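Local coordinates for protein putative citrate lyase, alfa subunit (Streptococcus mutans, PDB 2HJ0) that is a putative alpha subunit of citrate lyase, a member of the CitF family, built around two large, mainly parallel beta sheets and paired with a second copy of itself, at residues Asp46-Lys58 against Pro221-Ala233. Residues are numbered along the deposited sequence; the frame is centred on the assembly and turned at random.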
loop_
_atom_site.group_PDB
_atom_site.type_symbol
_atom_site.label_atom_id
_atom_site.label_comp_id
_atom_site.label_asym_id
_atom_site.label_seq_id
_atom_site.Cartn_x
_atom_site.Cartn_y
_atom_site.Cartn_z
ATOM N N ASP A 46 -12.251 -11.027 -17.140
ATOM C CA ASP A 46 -10.866 -11.381 -17.412
ATOM C C ASP A 46 -10.082 -10.080 -17.532
ATOM O O ASP A 46 -10.428 -9.233 -18.347
ATOM C CB ASP A 46 -10.766 -12.166 -18.714
ATOM C CG ASP A 46 -9.528 -13.038 -18.769
ATOM O OD1 ASP A 46 -8.406 -12.517 -18.537
ATOM O OD2 ASP A 46 -9.683 -14.248 -19.045
ATOM N N LYS A 47 -9.037 -9.907 -16.727
ATOM C CA LYS A 47 -8.256 -8.673 -16.791
ATOM C C LYS A 47 -7.069 -8.757 -17.761
ATOM O O LYS A 47 -6.442 -7.743 -18.053
ATOM C CB LYS A 47 -7.782 -8.278 -15.379
ATOM C CG LYS A 47 -8.937 -8.037 -14.385
ATOM C CD LYS A 47 -8.481 -7.938 -12.917
ATOM C CE LYS A 47 -7.804 -6.613 -12.598
ATOM N NZ LYS A 47 -7.300 -6.552 -11.193
ATOM N N LEU A 48 -6.782 -9.952 -18.274
ATOM C CA LEU A 48 -5.674 -10.132 -19.212
ATOM C C LEU A 48 -6.142 -9.782 -20.623
ATOM O O LEU A 48 -7.241 -10.157 -21.027
ATOM C CB LEU A 48 -5.168 -11.583 -19.181
ATOM C CG LEU A 48 -3.647 -11.861 -19.174
ATOM C CD1 LEU A 48 -3.410 -13.361 -19.355
ATOM C CD2 LEU A 48 -2.930 -11.097 -20.269
ATOM N N LEU A 49 -5.311 -9.051 -21.362
ATOM C CA LEU A 49 -5.619 -8.642 -22.730
ATOM C C LEU A 49 -4.597 -9.216 -23.713
ATOM O O LEU A 49 -3.554 -9.730 -23.306
ATOM C CB LEU A 49 -5.627 -7.119 -22.819
ATOM C CG LEU A 49 -6.968 -6.403 -22.618
ATOM C CD1 LEU A 49 -7.783 -7.077 -21.532
ATOM C CD2 LEU A 49 -6.705 -4.934 -22.281
ATOM N N SER A 50 -4.878 -9.114 -25.007
ATOM C CA SER A 50 -3.967 -9.671 -26.002
ATOM C C SER A 50 -2.839 -8.753 -26.442
ATOM O O SER A 50 -1.722 -9.212 -26.686
ATOM C CB SER A 50 -4.739 -10.089 -27.243
ATOM O OG SER A 50 -5.286 -8.949 -27.861
ATOM N N SER A 51 -3.118 -7.460 -26.541
ATOM C CA SER A 51 -2.104 -6.529 -27.008
ATOM C C SER A 51 -2.227 -5.145 -26.403
ATOM O O SER A 51 -3.197 -4.843 -25.718
ATOM C CB SER A 51 -2.229 -6.393 -28.517
ATOM O OG SER A 51 -3.493 -5.822 -28.840
ATOM N N ILE A 52 -1.247 -4.290 -26.682
ATOM C CA ILE A 52 -1.303 -2.929 -26.176
ATOM C C ILE A 52 -2.498 -2.260 -26.832
ATOM O O ILE A 52 -3.159 -1.434 -26.214
ATOM C CB ILE A 52 -0.019 -2.132 -26.514
ATOM C CG1 ILE A 52 0.946 -2.177 -25.326
ATOM C CG2 ILE A 52 -0.349 -0.693 -26.845
ATOM C CD1 ILE A 52 1.602 -3.494 -25.133
ATOM N N HIS A 53 -2.781 -2.629 -28.080
ATOM C CA HIS A 53 -3.907 -2.049 -28.816
ATOM C C HIS A 53 -5.212 -2.197 -28.030
ATOM O O HIS A 53 -5.853 -1.197 -27.705
ATOM C CB HIS A 53 -4.055 -2.710 -30.201
ATOM C CG HIS A 53 -5.035 -2.014 -31.101
ATOM N ND1 HIS A 53 -4.646 -1.121 -32.076
ATOM C CD2 HIS A 53 -6.391 -2.024 -31.123
ATOM C CE1 HIS A 53 -5.717 -0.607 -32.655
ATOM N NE2 HIS A 53 -6.789 -1.138 -32.094
ATOM N N GLU A 54 -5.599 -3.439 -27.728
ATOM C CA GLU A 54 -6.831 -3.709 -26.983
ATOM C C GLU A 54 -6.815 -3.013 -25.623
ATOM O O GLU A 54 -7.857 -2.641 -25.080
ATOM C CB GLU A 54 -7.016 -5.213 -26.784
ATOM C CG GLU A 54 -8.359 -5.609 -26.196
ATOM C CD GLU A 54 -8.460 -7.105 -25.910
ATOM O OE1 GLU A 54 -9.557 -7.562 -25.519
ATOM O OE2 GLU A 54 -7.449 -7.831 -26.066
ATOM N N ALA A 55 -5.628 -2.837 -25.067
ATOM C CA ALA A 55 -5.525 -2.176 -23.789
ATOM C C ALA A 55 -5.996 -0.742 -23.957
ATOM O O ALA A 55 -6.818 -0.261 -23.184
ATOM C CB ALA A 55 -4.080 -2.199 -23.296
ATOM N N ILE A 56 -5.469 -0.060 -24.973
ATOM C CA ILE A 56 -5.825 1.338 -25.239
ATOM C C ILE A 56 -7.315 1.424 -25.513
ATOM O O ILE A 56 -8.001 2.360 -25.097
ATOM C CB ILE A 56 -5.051 1.885 -26.462
ATOM C CG1 ILE A 56 -3.546 1.724 -26.224
ATOM C CG2 ILE A 56 -5.391 3.348 -26.680
ATOM C CD1 ILE A 56 -2.677 2.035 -27.414
ATOM N N GLU A 57 -7.804 0.406 -26.201
ATOM C CA GLU A 57 -9.197 0.322 -26.573
ATOM C C GLU A 57 -10.088 0.143 -25.350
ATOM O O GLU A 57 -10.858 1.035 -24.986
ATOM C CB GLU A 57 -9.383 -0.846 -27.532
ATOM C CG GLU A 57 -10.722 -0.885 -28.222
ATOM C CD GLU A 57 -10.995 -2.242 -28.830
ATOM O OE1 GLU A 57 -11.406 -3.169 -28.080
ATOM O OE2 GLU A 57 -10.773 -2.385 -30.055
ATOM N N LYS A 58 -9.978 -1.004 -24.699
ATOM C CA LYS A 58 -10.809 -1.260 -23.536
ATOM C C LYS A 58 -10.608 -0.273 -22.398
ATOM O O LYS A 58 -11.328 -0.316 -21.404
ATOM C CB LYS A 58 -10.593 -2.690 -23.028
ATOM C CG LYS A 58 -11.158 -3.754 -23.970
ATOM C CD LYS A 58 -11.310 -5.115 -23.294
ATOM C CE LYS A 58 -12.215 -5.024 -22.041
ATOM N NZ LYS A 58 -12.371 -6.318 -21.289
ATOM N N PRO A 221 -0.460 -4.286 -6.187
ATOM C CA PRO A 221 -1.552 -5.234 -5.947
ATOM C C PRO A 221 -2.592 -5.279 -7.062
ATOM O O PRO A 221 -2.777 -4.310 -7.811
ATOM C CB PRO A 221 -2.137 -4.739 -4.634
ATOM C CG PRO A 221 -2.046 -3.252 -4.806
ATOM C CD PRO A 221 -0.665 -3.048 -5.400
ATOM N N GLN A 222 -3.274 -6.416 -7.156
ATOM C CA GLN A 222 -4.308 -6.621 -8.166
ATOM C C GLN A 222 -5.404 -5.557 -8.015
ATOM O O GLN A 222 -6.070 -5.204 -8.992
ATOM C CB GLN A 222 -4.907 -8.032 -8.019
ATOM C CG GLN A 222 -5.468 -8.308 -6.608
ATOM C CD GLN A 222 -5.753 -9.771 -6.321
ATOM O OE1 GLN A 222 -4.852 -10.594 -6.367
ATOM N NE2 GLN A 222 -7.006 -10.093 -6.007
ATOM N N THR A 223 -5.560 -5.036 -6.796
ATOM C CA THR A 223 -6.575 -4.029 -6.515
ATOM C C THR A 223 -6.293 -2.665 -7.120
ATOM O O THR A 223 -7.140 -1.770 -7.058
ATOM C CB THR A 223 -6.780 -3.839 -5.008
ATOM O OG1 THR A 223 -5.506 -3.706 -4.370
ATOM C CG2 THR A 223 -7.535 -5.014 -4.420
ATOM N N ASP A 224 -5.112 -2.495 -7.702
ATOM C CA ASP A 224 -4.771 -1.225 -8.339
ATOM C C ASP A 224 -4.663 -1.388 -9.847
ATOM O O ASP A 224 -4.474 -0.409 -10.556
ATOM C CB ASP A 224 -3.430 -0.696 -7.823
ATOM C CG ASP A 224 -3.510 -0.160 -6.408
ATOM O OD1 ASP A 224 -4.643 0.020 -5.894
ATOM O OD2 ASP A 224 -2.431 0.099 -5.806
ATOM N N VAL A 225 -4.800 -2.615 -10.335
ATOM C CA VAL A 225 -4.636 -2.874 -11.756
ATOM C C VAL A 225 -5.939 -3.167 -12.488
ATOM O O VAL A 225 -6.816 -3.828 -11.953
ATOM C CB VAL A 225 -3.645 -4.046 -11.940
ATOM C CG1 VAL A 225 -3.393 -4.313 -13.401
ATOM C CG2 VAL A 225 -2.341 -3.721 -11.208
ATOM N N ASP A 226 -6.075 -2.675 -13.713
ATOM C CA ASP A 226 -7.290 -2.928 -14.461
ATOM C C ASP A 226 -7.069 -3.966 -15.543
ATOM O O ASP A 226 -7.883 -4.868 -15.727
ATOM C CB ASP A 226 -7.824 -1.624 -15.080
ATOM C CG ASP A 226 -8.279 -0.627 -14.027
ATOM O OD1 ASP A 226 -9.386 -0.799 -13.466
ATOM O OD2 ASP A 226 -7.515 0.322 -13.746
ATOM N N TYR A 227 -5.951 -3.849 -16.246
ATOM C CA TYR A 227 -5.658 -4.770 -17.336
ATOM C C TYR A 227 -4.195 -5.188 -17.366
ATOM O O TYR A 227 -3.305 -4.441 -16.938
ATOM C CB TYR A 227 -6.028 -4.114 -18.670
ATOM C CG TYR A 227 -7.502 -3.820 -18.825
ATOM C CD1 TYR A 227 -8.425 -4.854 -18.925
ATOM C CD2 TYR A 227 -7.976 -2.510 -18.895
ATOM C CE1 TYR A 227 -9.792 -4.596 -19.096
ATOM C CE2 TYR A 227 -9.351 -2.239 -19.066
ATOM C CZ TYR A 227 -10.248 -3.296 -19.169
ATOM O OH TYR A 227 -11.588 -3.070 -19.359
ATOM N N ILE A 228 -3.960 -6.395 -17.863
ATOM C CA ILE A 228 -2.614 -6.913 -17.975
ATOM C C ILE A 228 -2.390 -7.353 -19.406
ATOM O O ILE A 228 -3.220 -8.044 -19.989
ATOM C CB ILE A 228 -2.373 -8.120 -17.067
ATOM C CG1 ILE A 228 -2.582 -7.736 -15.605
ATOM C CG2 ILE A 228 -0.964 -8.623 -17.265
ATOM C CD1 ILE A 228 -4.026 -7.696 -15.172
ATOM N N VAL A 229 -1.276 -6.925 -19.980
ATOM C CA VAL A 229 -0.958 -7.301 -21.337
ATOM C C VAL A 229 0.436 -7.885 -21.357
ATOM O O VAL A 229 1.366 -7.329 -20.774
ATOM C CB VAL A 229 -1.024 -6.092 -22.284
ATOM C CG1 VAL A 229 -0.211 -4.959 -21.712
ATOM C CG2 VAL A 229 -0.496 -6.473 -23.657
ATOM N N VAL A 230 0.576 -9.017 -22.027
ATOM C CA VAL A 230 1.860 -9.679 -22.129
ATOM C C VAL A 230 2.518 -9.382 -23.468
ATOM O O VAL A 230 1.859 -9.423 -24.494
ATOM C CB VAL A 230 1.682 -11.194 -22.003
ATOM C CG1 VAL A 230 2.996 -11.884 -22.296
ATOM C CG2 VAL A 230 1.197 -11.549 -20.602
ATOM N N VAL A 231 3.812 -9.083 -23.455
ATOM C CA VAL A 231 4.540 -8.810 -24.696
ATOM C C VAL A 231 5.857 -9.585 -24.716
ATOM O O VAL A 231 6.284 -10.115 -23.690
ATOM C CB VAL A 231 4.848 -7.308 -24.862
ATOM C CG1 VAL A 231 3.558 -6.547 -25.097
ATOM C CG2 VAL A 231 5.569 -6.779 -23.625
ATOM N N ASP A 232 6.506 -9.644 -25.875
ATOM C CA ASP A 232 7.765 -10.372 -25.993
ATOM C C ASP A 232 8.874 -9.785 -25.118
ATOM O O ASP A 232 9.660 -10.534 -24.533
ATOM C CB ASP A 232 8.221 -10.424 -27.461
ATOM C CG ASP A 232 9.444 -11.321 -27.665
ATOM O OD1 ASP A 232 9.357 -12.540 -27.347
ATOM O OD2 ASP A 232 10.491 -10.810 -28.142
ATOM N N ALA A 233 8.929 -8.457 -25.017
ATOM C CA ALA A 233 9.950 -7.781 -24.206
ATOM C C ALA A 233 9.548 -6.376 -23.806
ATOM O O ALA A 233 9.145 -5.585 -24.648
ATOM C CB ALA A 233 11.271 -7.722 -24.960
#
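Tyr227 stands as a broad plate in a hollow walled by Leu49 and Lys58. Leu49, branched and apolar, fits its two methyls obliquely against the ring, CD1 lying 3.5 Å from Tyr227 CD1 while CD2 reaches CG and CB. Lys58 crosses the ring's far end at about a right angle; its chain, bent at chi3 (57°), brings CE within 3.4 Å of Tyr227 OH, so methylenes meet the phenol. Lys47 O sits at the ring edge and accepts from Ile228 N at 2.8 Å; Leu49 N returns a nearly straight bond (164°) to Ile228 O. These bonds pair the short, weakly bonded strand 48-49 in parallel with 227-230. Val229 is the next bump: beta-branched, it suits an extended strand, and its CG2, anti to the backbone N, presses on Ser51 C at 3.5 Å, just before helix 52-58. The longer Ile52 touches both Val229 CG2 and, at 3.6 Å, Val231 CG1 with its CD1. Leu48 CD2 meets Val230 CG2 at 4.2 Å. Lys47 is long enough to deliver NZ to Val225 O in a weak bond of 2.9 Å; NZ also donates to Tyr175 O of the same chain, whose ring makes a cation-pi contact, and to Lys360 O of the second subunit. Strand 48-49 ends the larger, mainly parallel, Rossmann-like sheet within this chain; strand 202-207 flanks 227-230 on its other side, and helix 79-89 packs against Ile52 and Ile56.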